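Long-range contacts in monomethylamine methyltransferase MtmB1 (Methanosarcina barkeri, PDB 1TV3), which transfers the methyl group of monomethylamine to the cobalt of a dedicated corrinoid protein, the entry step of methanogenesis from this amine: residues 111-116 and 361-366; 151-156 and 197-202; 255-260 and 291-296. One frame throughout, in Å; residues are numbered along the deposited sequence.

Interaction 1 (111-116 and 361-366); sequences VNVRKR and REILSG. With BG4 (5-(hydroxy-methyl-amino)-3-methyl-pyrrolidine-2-carboxylic acid), chain B.
E362 folds its side chain against the backbone of R114, K115 and R116, with CG lying 3.3 Å from R114 O. A bend at chi2 (73°) turns the carboxylate toward the backbone of K115 and R116, where OE2 offers its anti lone pair to R116 N at 2.7 Å, an almost straight bond of 169°. The CG methylene of K115 lies beside the same oxygen, 3.7 Å from E362 OE2, while its extended chain carries NZ off to D327 and the carbonyls of S323 and T326. The other carboxylate oxygen of E362 accepts from S330 N, so both ends of the buried group are engaged. A short way along, R116 NH1 donates to R361 O at 2.8 Å, the oxygen standing 20° out of the guanidinium plane; A122 O and T357 O take further N-H groups of this arginine. These contacts set the two-stranded antiparallel sheet 101-104/111-114 against the start of strand 363-366, one of the parallel strands of the TIM barrel. Here V113 CG1 meets I363 CD1 at 4.1 Å, the two side chains crossing at about a right angle, and I125 packs against both residues. A water donates to R114 O at 2.9 Å and, weakly, to E362 O. Farther along strand 363-366, S365 OG donates to O1 of the bound pyrrolidine group at 2.6 Å.

Interaction 2 (151-156 and 197-202); sequences KEVDTI and PGMGVK. With BG4 (5-(hydroxy-methyl-amino)-3-methyl-pyrrolidine-2-carboxylic acid), chain B.
The backbones of T155-I156 and G200-V201 run alongside each other in parallel, with CA of I156 and CA of V201 4.5 Å apart and a hydrogen bond from I156 N to G200 O (2.9 Å, 171°) lying in the carbonyl plane. Beside it, V201 CA lies 3.1 Å from I156 O, a bent CA-H...O contact. M199 reaches across with its CE methyl: its chain bends at chi3 (78°), bringing CE to 3.7 Å from I156 CD1, and V153 CG1 meets the same methyl across a roughly perpendicular approach. That methyl also sits 3.4 Å from D154 O. The two strands belong to a beta-alpha-beta unit of the TIM barrel, strand 155-161, helix 174-193 and strand 201-203; the helix lays I187 and C191 on I156 and T184 on V201. A water donates to D154 O and accepts from G200 N, linking the two backbones. At the far end K202, bent at chi2 and chi3, leads away from segment 151-156, and its NZ is covalently bound to C1 of the bound group (1.3 Å), lysine and ring together making up pyrrolysine, here as its N-methylhydroxylamine adduct. K202 NZ also donates to O2 of that adduct at 2.8 Å; O2 lies almost in the plane of the amide, and the bond probably restricts rotation of the substituent.

Interaction 3 (255-260 and 291-296); sequences IIMDEQ and ASWHLD. With BG4 (5-(hydroxy-methyl-amino)-3-methyl-pyrrolidine-2-carboxylic acid), chain B.
M257 lies over the indole of W293, its CG 3.5 Å from the six-membered ring's centroid and 14° off the normal, a CH-pi contact over the face. M257 SD stands obliquely, 3.8 Å from that centroid, a Met-aromatic contact, and I255 CG2 meets the ring edge. With chi1 at 65°, CG of W293 sits between backbone N and carbonyl carbon, which swings the indole across M257; W293 NE1 bonds to S227 OG. This is the tightly packed end, where I256 O accepts from both S292 N (2.7 Å) and W293 N. With the W293 indole cut back to an alanine, M257 CG and SD would probably be less restrained and S227 OG would lack its indole partner. The other end is polar and admits water. H294 ND1 donates to D258 OD2 at 2.7 Å; the oxygen, near the imidazole plane, accepts through its anti lone pair, and the bond is bent (131°). A water bridges H294 NE2 (2.8 Å) and Q260 O. Between the ends, L295 CB packs on M257 SD at 3.6 Å, and L295 CD2 approaches the ligand's C1. E259 OE1 accepts from the ligand's N1 at 3.2 Å, and E259 also bonds S231 and Q333. From these paired parallel strands M257, E259 and L295 reach the pyrrolysine adduct, with W293 backing M257 on the same sheet face, as expected of a TIM-barrel active site.

In the fold
From the N terminus, segment 111-116 opens the longest loop, closed only when 361-366 returns in interaction 1. Within it interaction 2 closes a loop from 151-156 to 197-202, and afterwards interaction 3 closes one from 255-260 to 291-296; these two follow in series and none cross. Interactions 2 and 3 pair neighbouring strands of the parallel barrel, whereas interaction 1 ties the antiparallel pair 101-104/111-114 to barrel strand 363-366. Direct links join all three: V111 CG2 packs on T155 CG2, D296 OD2 forms a salt bridge with R361 NH2, and K202 CE touches M257 SD. Each also reaches the pyrrolysine adduct, through S365, K202 and E259.

Interaction 1 (111-116 and 361-366)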
loop_
_atom_site.group_PDB
_atom_site.type_symbol
_atom_site.label_atom_id
_atom_site.label_comp_id
_atom_site.label_asym_id
_atom_site.label_seq_id
_atom_site.Cartn_x
_atom_site.Cartn_y
_atom_site.Cartn_z
ATOM N N VAL A 111 0.159 -12.220 15.938
ATOM C CA VAL A 111 0.072 -13.497 16.637
ATOM C C VAL A 111 -0.911 -14.410 15.924
ATOM O O VAL A 111 -1.881 -13.945 15.320
ATOM C CB VAL A 111 -0.395 -13.336 18.104
ATOM C CG1 VAL A 111 0.642 -12.566 18.893
ATOM C CG2 VAL A 111 -1.743 -12.627 18.160
ATOM N N ASN A 112 -0.651 -15.711 15.986
ATOM C CA ASN A 112 -1.530 -16.680 15.359
ATOM C C ASN A 112 -2.532 -17.203 16.372
ATOM O O ASN A 112 -2.171 -17.520 17.506
ATOM C CB ASN A 112 -0.732 -17.861 14.807
ATOM C CG ASN A 112 0.250 -17.447 13.735
ATOM O OD1 ASN A 112 1.419 -17.174 14.017
ATOM N ND2 ASN A 112 -0.222 -17.385 12.496
ATOM N N VAL A 113 -3.792 -17.281 15.966
ATOM C CA VAL A 113 -4.826 -17.803 16.844
ATOM C C VAL A 113 -5.237 -19.149 16.272
ATOM O O VAL A 113 -5.799 -19.219 15.179
ATOM C CB VAL A 113 -6.062 -16.879 16.899
ATOM C CG1 VAL A 113 -7.109 -17.471 17.843
ATOM C CG2 VAL A 113 -5.652 -15.490 17.363
ATOM N N ARG A 114 -4.937 -20.214 17.007
ATOM C CA ARG A 114 -5.267 -21.563 16.576
ATOM C C ARG A 114 -6.052 -22.278 17.670
ATOM O O ARG A 114 -5.967 -21.920 18.845
ATOM C CB ARG A 114 -3.987 -22.335 16.228
ATOM C CG ARG A 114 -3.165 -21.670 15.118
ATOM C CD ARG A 114 -2.077 -22.592 14.580
ATOM N NE ARG A 114 -1.327 -21.986 13.478
ATOM C CZ ARG A 114 -0.135 -21.408 13.606
ATOM N NH1 ARG A 114 0.456 -21.357 14.793
ATOM N NH2 ARG A 114 0.467 -20.882 12.548
ATOM N N LYS A 115 -6.818 -23.289 17.275
ATOM C CA LYS A 115 -7.648 -24.025 18.216
ATOM C C LYS A 115 -6.907 -24.661 19.386
ATOM O O LYS A 115 -5.783 -25.143 19.242
ATOM C CB LYS A 115 -8.438 -25.113 17.484
ATOM C CG LYS A 115 -9.355 -25.891 18.410
ATOM C CD LYS A 115 -10.127 -26.986 17.706
ATOM C CE LYS A 115 -10.992 -27.753 18.709
ATOM N NZ LYS A 115 -11.831 -28.779 18.038
ATOM N N ARG A 116 -7.553 -24.648 20.551
ATOM C CA ARG A 116 -7.005 -25.264 21.755
ATOM C C ARG A 116 -8.032 -26.288 22.226
ATOM O O ARG A 116 -9.240 -26.070 22.121
ATOM C CB ARG A 116 -6.781 -24.236 22.875
ATOM C CG ARG A 116 -5.598 -23.305 22.665
ATOM C CD ARG A 116 -5.355 -22.412 23.883
ATOM N NE ARG A 116 -4.840 -23.159 25.034
ATOM C CZ ARG A 116 -5.562 -23.500 26.100
ATOM N NH1 ARG A 116 -6.848 -23.160 26.178
ATOM N NH2 ARG A 116 -4.999 -24.189 27.089
ATOM N N ARG A 361 -10.288 -22.425 25.982
ATOM C CA ARG A 361 -10.480 -21.130 25.320
ATOM C C ARG A 361 -9.229 -20.767 24.520
ATOM O O ARG A 361 -8.109 -21.043 24.954
ATOM C CB ARG A 361 -10.738 -20.022 26.347
ATOM C CG ARG A 361 -12.030 -20.155 27.129
ATOM C CD ARG A 361 -13.252 -19.896 26.262
ATOM N NE ARG A 361 -14.478 -20.098 27.027
ATOM C CZ ARG A 361 -15.705 -19.962 26.534
ATOM N NH1 ARG A 361 -15.882 -19.614 25.266
ATOM N NH2 ARG A 361 -16.756 -20.186 27.311
ATOM N N GLU A 362 -9.416 -20.150 23.357
ATOM C CA GLU A 362 -8.283 -19.747 22.529
ATOM C C GLU A 362 -7.803 -18.351 22.910
ATOM O O GLU A 362 -6.628 -18.022 22.737
ATOM C CB GLU A 362 -8.654 -19.737 21.041
ATOM C CG GLU A 362 -8.721 -21.096 20.365
ATOM C CD GLU A 362 -9.941 -21.903 20.762
ATOM O OE1 GLU A 362 -11.010 -21.297 21.001
ATOM O OE2 GLU A 362 -9.832 -23.147 20.812
ATOM N N ILE A 363 -8.717 -17.539 23.437
ATOM C CA ILE A 363 -8.398 -16.165 23.806
ATOM C C ILE A 363 -8.958 -15.751 25.164
ATOM O O ILE A 363 -10.108 -16.038 25.488
ATOM C CB ILE A 363 -8.952 -15.183 22.743
ATOM C CG1 ILE A 363 -8.328 -15.488 21.376
ATOM C CG2 ILE A 363 -8.682 -13.741 23.157
ATOM C CD1 ILE A 363 -8.959 -14.712 20.224
ATOM N N LEU A 364 -8.129 -15.083 25.958
ATOM C CA LEU A 364 -8.551 -14.583 27.263
ATOM C C LEU A 364 -8.589 -13.066 27.093
ATOM O O LEU A 364 -7.573 -12.454 26.769
ATOM C CB LEU A 364 -7.535 -14.956 28.343
ATOM C CG LEU A 364 -7.080 -16.416 28.399
ATOM C CD1 LEU A 364 -6.215 -16.612 29.635
ATOM C CD2 LEU A 364 -8.288 -17.350 28.432
ATOM N N SER A 365 -9.754 -12.463 27.307
ATOM C CA SER A 365 -9.900 -11.022 27.131
ATOM C C SER A 365 -10.275 -10.329 28.446
ATOM O O SER A 365 -11.426 -10.403 28.891
ATOM C CB SER A 365 -10.968 -10.759 26.062
ATOM O OG SER A 365 -10.904 -9.437 25.563
ATOM N N GLY A 366 -9.297 -9.664 29.062
ATOM C CA GLY A 366 -9.529 -8.980 30.324
ATOM C C GLY A 366 -8.513 -7.878 30.578
ATOM O O GLY A 366 -7.627 -7.661 29.749
HETATM C C1 BG4 B . -14.146 -7.675 25.077
HETATM C C2 BG4 B . -15.411 -7.298 25.843
HETATM C C3 BG4 B . -15.322 -5.899 26.439
HETATM C C4 BG4 B . -16.053 -4.997 25.432
HETATM C C5 BG4 B . -17.130 -5.863 24.778
HETATM C C6 BG4 B . -15.988 -5.973 27.719
HETATM N N1 BG4 B . -16.669 -7.302 24.970
HETATM O O1 BG4 B . -13.242 -8.292 25.665
HETATM N N2 BG4 B . -17.215 -5.587 23.370
HETATM O O2 BG4 B . -16.145 -5.957 22.440
HETATM C C7 BG4 B . -18.447 -6.157 22.844
HETATM O O HOH W 1 -4.905 -20.033 20.711
#

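Interaction 2 (151-156 and 197-202)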
loop_
_atom_site.group_PDB
_atom_site.type_symbol
_atom_site.label_atom_id
_atom_site.label_comp_id
_atom_site.label_asym_id
_atom_site.label_seq_id
_atom_site.Cartn_x
_atom_site.Cartn_y
_atom_site.Cartn_z
ATOM N N LYS A 151 4.846 -8.131 28.457
ATOM C CA LYS A 151 5.126 -9.173 27.476
ATOM C C LYS A 151 4.072 -10.275 27.516
ATOM O O LYS A 151 3.913 -11.019 26.549
ATOM C CB LYS A 151 6.516 -9.774 27.700
ATOM C CG LYS A 151 7.656 -8.884 27.217
ATOM C CD LYS A 151 8.970 -9.650 27.161
ATOM C CE LYS A 151 10.068 -8.821 26.502
ATOM N NZ LYS A 151 11.312 -9.619 26.309
ATOM N N GLU A 152 3.352 -10.377 28.632
ATOM C CA GLU A 152 2.294 -11.378 28.784
ATOM C C GLU A 152 1.158 -11.128 27.795
ATOM O O GLU A 152 0.492 -12.063 27.353
ATOM C CB GLU A 152 1.709 -11.334 30.201
ATOM C CG GLU A 152 2.521 -12.042 31.276
ATOM C CD GLU A 152 2.612 -13.540 31.047
ATOM O OE1 GLU A 152 1.603 -14.141 30.611
ATOM O OE2 GLU A 152 3.687 -14.120 31.317
ATOM N N VAL A 153 0.942 -9.859 27.460
ATOM C CA VAL A 153 -0.134 -9.459 26.558
ATOM C C VAL A 153 0.207 -9.601 25.074
ATOM O O VAL A 153 1.254 -9.140 24.622
ATOM C CB VAL A 153 -0.553 -8.004 26.844
ATOM C CG1 VAL A 153 -1.701 -7.595 25.930
ATOM C CG2 VAL A 153 -0.960 -7.869 28.309
ATOM N N ASP A 154 -0.696 -10.238 24.329
ATOM C CA ASP A 154 -0.528 -10.471 22.896
ATOM C C ASP A 154 -1.279 -9.443 22.055
ATOM O O ASP A 154 -0.755 -8.936 21.063
ATOM C CB ASP A 154 -1.034 -11.867 22.529
ATOM C CG ASP A 154 -0.226 -12.969 23.172
ATOM O OD1 ASP A 154 1.003 -13.002 22.943
ATOM O OD2 ASP A 154 -0.819 -13.800 23.902
ATOM N N THR A 155 -2.519 -9.160 22.450
ATOM C CA THR A 155 -3.359 -8.195 21.754
ATOM C C THR A 155 -4.042 -7.306 22.787
ATOM O O THR A 155 -4.009 -7.592 23.985
ATOM C CB THR A 155 -4.442 -8.893 20.900
ATOM O OG1 THR A 155 -5.345 -9.601 21.759
ATOM C CG2 THR A 155 -3.800 -9.878 19.917
ATOM N N ILE A 156 -4.663 -6.227 22.319
ATOM C CA ILE A 156 -5.333 -5.285 23.204
ATOM C C ILE A 156 -6.855 -5.304 23.072
ATOM O O ILE A 156 -7.383 -5.429 21.966
ATOM C CB ILE A 156 -4.890 -3.821 22.904
ATOM C CG1 ILE A 156 -3.363 -3.676 23.002
ATOM C CG2 ILE A 156 -5.607 -2.860 23.848
ATOM C CD1 ILE A 156 -2.791 -3.889 24.395
ATOM N N PRO A 197 4.180 -1.611 17.597
ATOM C CA PRO A 197 3.270 -0.906 16.688
ATOM C C PRO A 197 2.197 -1.766 16.024
ATOM O O PRO A 197 1.114 -1.274 15.709
ATOM C CB PRO A 197 4.213 -0.303 15.641
ATOM C CG PRO A 197 5.537 -0.233 16.340
ATOM C CD PRO A 197 5.566 -1.521 17.107
ATOM N N GLY A 198 2.500 -3.044 15.817
ATOM C CA GLY A 198 1.561 -3.920 15.143
ATOM C C GLY A 198 0.613 -4.765 15.972
ATOM O O GLY A 198 -0.020 -5.670 15.425
ATOM N N MET A 199 0.502 -4.494 17.270
ATOM C CA MET A 199 -0.406 -5.269 18.107
ATOM C C MET A 199 -1.845 -5.150 17.606
ATOM O O MET A 199 -2.305 -4.064 17.246
ATOM C CB MET A 199 -0.352 -4.797 19.564
ATOM C CG MET A 199 0.922 -5.155 20.308
ATOM S SD MET A 199 0.830 -4.674 22.054
ATOM C CE MET A 199 -0.200 -6.010 22.716
ATOM N N GLY A 200 -2.552 -6.272 17.578
ATOM C CA GLY A 200 -3.938 -6.243 17.152
ATOM C C GLY A 200 -4.809 -5.769 18.307
ATOM O O GLY A 200 -4.423 -5.888 19.472
ATOM N N VAL A 201 -5.974 -5.214 17.993
ATOM C CA VAL A 201 -6.883 -4.747 19.029
ATOM C C VAL A 201 -8.258 -5.388 18.855
ATOM O O VAL A 201 -8.485 -6.178 17.929
ATOM C CB VAL A 201 -7.054 -3.208 18.991
ATOM C CG1 VAL A 201 -5.689 -2.524 19.060
ATOM C CG2 VAL A 201 -7.811 -2.794 17.734
ATOM N N LYS A 202 -9.165 -5.048 19.760
ATOM C CA LYS A 202 -10.526 -5.554 19.708
ATOM C C LYS A 202 -11.444 -4.400 20.078
ATOM O O LYS A 202 -11.284 -3.781 21.129
ATOM C CB LYS A 202 -10.714 -6.728 20.680
ATOM C CG LYS A 202 -12.055 -7.437 20.522
ATOM C CD LYS A 202 -13.108 -6.942 21.513
ATOM C CE LYS A 202 -13.019 -7.720 22.832
ATOM N NZ LYS A 202 -14.158 -7.445 23.760
HETATM C C1 BG4 B . -14.146 -7.675 25.077
HETATM C C2 BG4 B . -15.411 -7.298 25.843
HETATM C C3 BG4 B . -15.322 -5.899 26.439
HETATM C C4 BG4 B . -16.053 -4.997 25.432
HETATM C C5 BG4 B . -17.130 -5.863 24.778
HETATM C C6 BG4 B . -15.988 -5.973 27.719
HETATM N N1 BG4 B . -16.669 -7.302 24.970
HETATM O O1 BG4 B . -13.242 -8.292 25.665
HETATM N N2 BG4 B . -17.215 -5.587 23.370
HETATM O O2 BG4 B . -16.145 -5.957 22.440
HETATM C C7 BG4 B . -18.447 -6.157 22.844
HETATM O O HOH W 2 -0.965 -8.664 18.207
#

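Interaction 3 (255-260 and 291-296)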
loop_
_atom_site.group_PDB
_atom_site.type_symbol
_atom_site.label_atom_id
_atom_site.label_comp_id
_atom_site.label_asym_id
_atom_site.label_seq_id
_atom_site.Cartn_x
_atom_site.Cartn_y
_atom_site.Cartn_z
ATOM N N ILE A 255 -11.956 -9.456 10.590
ATOM C CA ILE A 255 -12.054 -10.599 11.493
ATOM C C ILE A 255 -13.231 -10.219 12.398
ATOM O O ILE A 255 -13.247 -9.126 12.973
ATOM C CB ILE A 255 -10.782 -10.761 12.362
ATOM C CG1 ILE A 255 -9.602 -11.211 11.494
ATOM C CG2 ILE A 255 -11.036 -11.754 13.489
ATOM C CD1 ILE A 255 -9.850 -12.497 10.744
ATOM N N ILE A 256 -14.206 -11.110 12.522
ATOM C CA ILE A 256 -15.392 -10.827 13.323
ATOM C C ILE A 256 -15.471 -11.560 14.657
ATOM O O ILE A 256 -15.345 -12.785 14.719
ATOM C CB ILE A 256 -16.680 -11.154 12.520
ATOM C CG1 ILE A 256 -16.757 -10.262 11.276
ATOM C CG2 ILE A 256 -17.918 -10.973 13.406
ATOM C CD1 ILE A 256 -17.979 -10.522 10.396
ATOM N N MET A 257 -15.679 -10.799 15.728
ATOM C CA MET A 257 -15.820 -11.384 17.052
ATOM C C MET A 257 -17.250 -11.175 17.531
ATOM O O MET A 257 -17.667 -10.047 17.800
ATOM C CB MET A 257 -14.879 -10.740 18.075
ATOM C CG MET A 257 -15.080 -11.333 19.473
ATOM S SD MET A 257 -14.564 -10.279 20.842
ATOM C CE MET A 257 -15.965 -9.166 20.932
ATOM N N ASP A 258 -17.997 -12.268 17.625
ATOM C CA ASP A 258 -19.372 -12.217 18.094
ATOM C C ASP A 258 -19.343 -12.485 19.594
ATOM O O ASP A 258 -18.710 -13.438 20.043
ATOM C CB ASP A 258 -20.200 -13.293 17.394
ATOM C CG ASP A 258 -21.567 -13.482 18.025
ATOM O OD1 ASP A 258 -22.564 -12.971 17.468
ATOM O OD2 ASP A 258 -21.636 -14.142 19.083
ATOM N N GLU A 259 -20.015 -11.640 20.368
ATOM C CA GLU A 259 -20.056 -11.820 21.817
ATOM C C GLU A 259 -21.471 -12.106 22.325
ATOM O O GLU A 259 -22.461 -11.735 21.694
ATOM C CB GLU A 259 -19.553 -10.565 22.540
ATOM C CG GLU A 259 -20.643 -9.943 23.407
ATOM C CD GLU A 259 -20.151 -8.880 24.348
ATOM O OE1 GLU A 259 -19.231 -9.160 25.143
ATOM O OE2 GLU A 259 -20.703 -7.763 24.297
ATOM N N GLN A 260 -21.544 -12.755 23.484
ATOM C CA GLN A 260 -22.812 -13.047 24.147
ATOM C C GLN A 260 -22.480 -13.379 25.593
ATOM O O GLN A 260 -21.602 -14.199 25.868
ATOM C CB GLN A 260 -23.548 -14.214 23.480
ATOM C CG GLN A 260 -25.074 -14.156 23.653
ATOM C CD GLN A 260 -25.560 -14.658 25.013
ATOM O OE1 GLN A 260 -26.507 -14.112 25.589
ATOM N NE2 GLN A 260 -24.928 -15.712 25.519
ATOM N N ALA A 291 -19.257 -15.056 12.487
ATOM C CA ALA A 291 -18.109 -14.809 13.349
ATOM C C ALA A 291 -16.852 -15.622 13.052
ATOM O O ALA A 291 -16.923 -16.792 12.653
ATOM C CB ALA A 291 -18.513 -15.027 14.797
ATOM N N SER A 292 -15.699 -14.984 13.251
ATOM C CA SER A 292 -14.409 -15.642 13.080
ATOM C C SER A 292 -14.189 -16.382 14.399
ATOM O O SER A 292 -13.636 -17.480 14.426
ATOM C CB SER A 292 -13.297 -14.612 12.862
ATOM O OG SER A 292 -13.475 -13.929 11.634
ATOM N N TRP A 293 -14.625 -15.757 15.493
ATOM C CA TRP A 293 -14.541 -16.356 16.824
ATOM C C TRP A 293 -15.622 -15.775 17.729
ATOM O O TRP A 293 -16.148 -14.693 17.463
ATOM C CB TRP A 293 -13.151 -16.173 17.456
ATOM C CG TRP A 293 -12.717 -14.764 17.761
ATOM C CD1 TRP A 293 -12.249 -13.836 16.872
ATOM C CD2 TRP A 293 -12.592 -14.170 19.064
ATOM N NE1 TRP A 293 -11.828 -12.708 17.541
ATOM C CE2 TRP A 293 -12.027 -12.886 18.886
ATOM C CE3 TRP A 293 -12.898 -14.603 20.364
ATOM C CZ2 TRP A 293 -11.759 -12.026 19.962
ATOM C CZ3 TRP A 293 -12.631 -13.749 21.437
ATOM C CH2 TRP A 293 -12.064 -12.473 21.225
ATOM N N HIS A 294 -15.960 -16.506 18.790
ATOM C CA HIS A 294 -17.009 -16.084 19.716
ATOM C C HIS A 294 -16.496 -15.778 21.116
ATOM O O HIS A 294 -15.768 -16.572 21.707
ATOM C CB HIS A 294 -18.090 -17.171 19.813
ATOM C CG HIS A 294 -19.184 -16.857 20.790
ATOM N ND1 HIS A 294 -20.140 -15.891 20.554
ATOM C CD2 HIS A 294 -19.461 -17.369 22.014
ATOM C CE1 HIS A 294 -20.959 -15.822 21.591
ATOM N NE2 HIS A 294 -20.569 -16.708 22.490
ATOM N N LEU A 295 -16.894 -14.624 21.644
ATOM C CA LEU A 295 -16.498 -14.216 22.985
ATOM C C LEU A 295 -17.645 -14.504 23.963
ATOM O O LEU A 295 -18.751 -13.985 23.803
ATOM C CB LEU A 295 -16.178 -12.721 23.012
ATOM C CG LEU A 295 -15.783 -12.180 24.392
ATOM C CD1 LEU A 295 -14.417 -12.725 24.801
ATOM C CD2 LEU A 295 -15.759 -10.667 24.351
ATOM N N ASP A 296 -17.374 -15.328 24.970
ATOM C CA ASP A 296 -18.376 -15.682 25.978
ATOM C C ASP A 296 -18.249 -14.707 27.154
ATOM O O ASP A 296 -17.450 -13.763 27.109
ATOM C CB ASP A 296 -18.140 -17.121 26.457
ATOM C CG ASP A 296 -19.315 -17.695 27.246
ATOM O OD1 ASP A 296 -20.274 -16.961 27.557
ATOM O OD2 ASP A 296 -19.267 -18.903 27.561
HETATM C C1 BG4 B . -14.146 -7.675 25.077
HETATM C C2 BG4 B . -15.411 -7.298 25.843
HETATM C C3 BG4 B . -15.322 -5.899 26.439
HETATM C C4 BG4 B . -16.053 -4.997 25.432
HETATM C C5 BG4 B . -17.130 -5.863 24.778
HETATM C C6 BG4 B . -15.988 -5.973 27.719
HETATM N N1 BG4 B . -16.669 -7.302 24.970
HETATM O O1 BG4 B . -13.242 -8.292 25.665
HETATM N N2 BG4 B . -17.215 -5.587 23.370
HETATM O O2 BG4 B . -16.145 -5.957 22.440
HETATM C C7 BG4 B . -18.447 -6.157 22.844
HETATM O O HOH W 3 -21.728 -16.907 24.995
#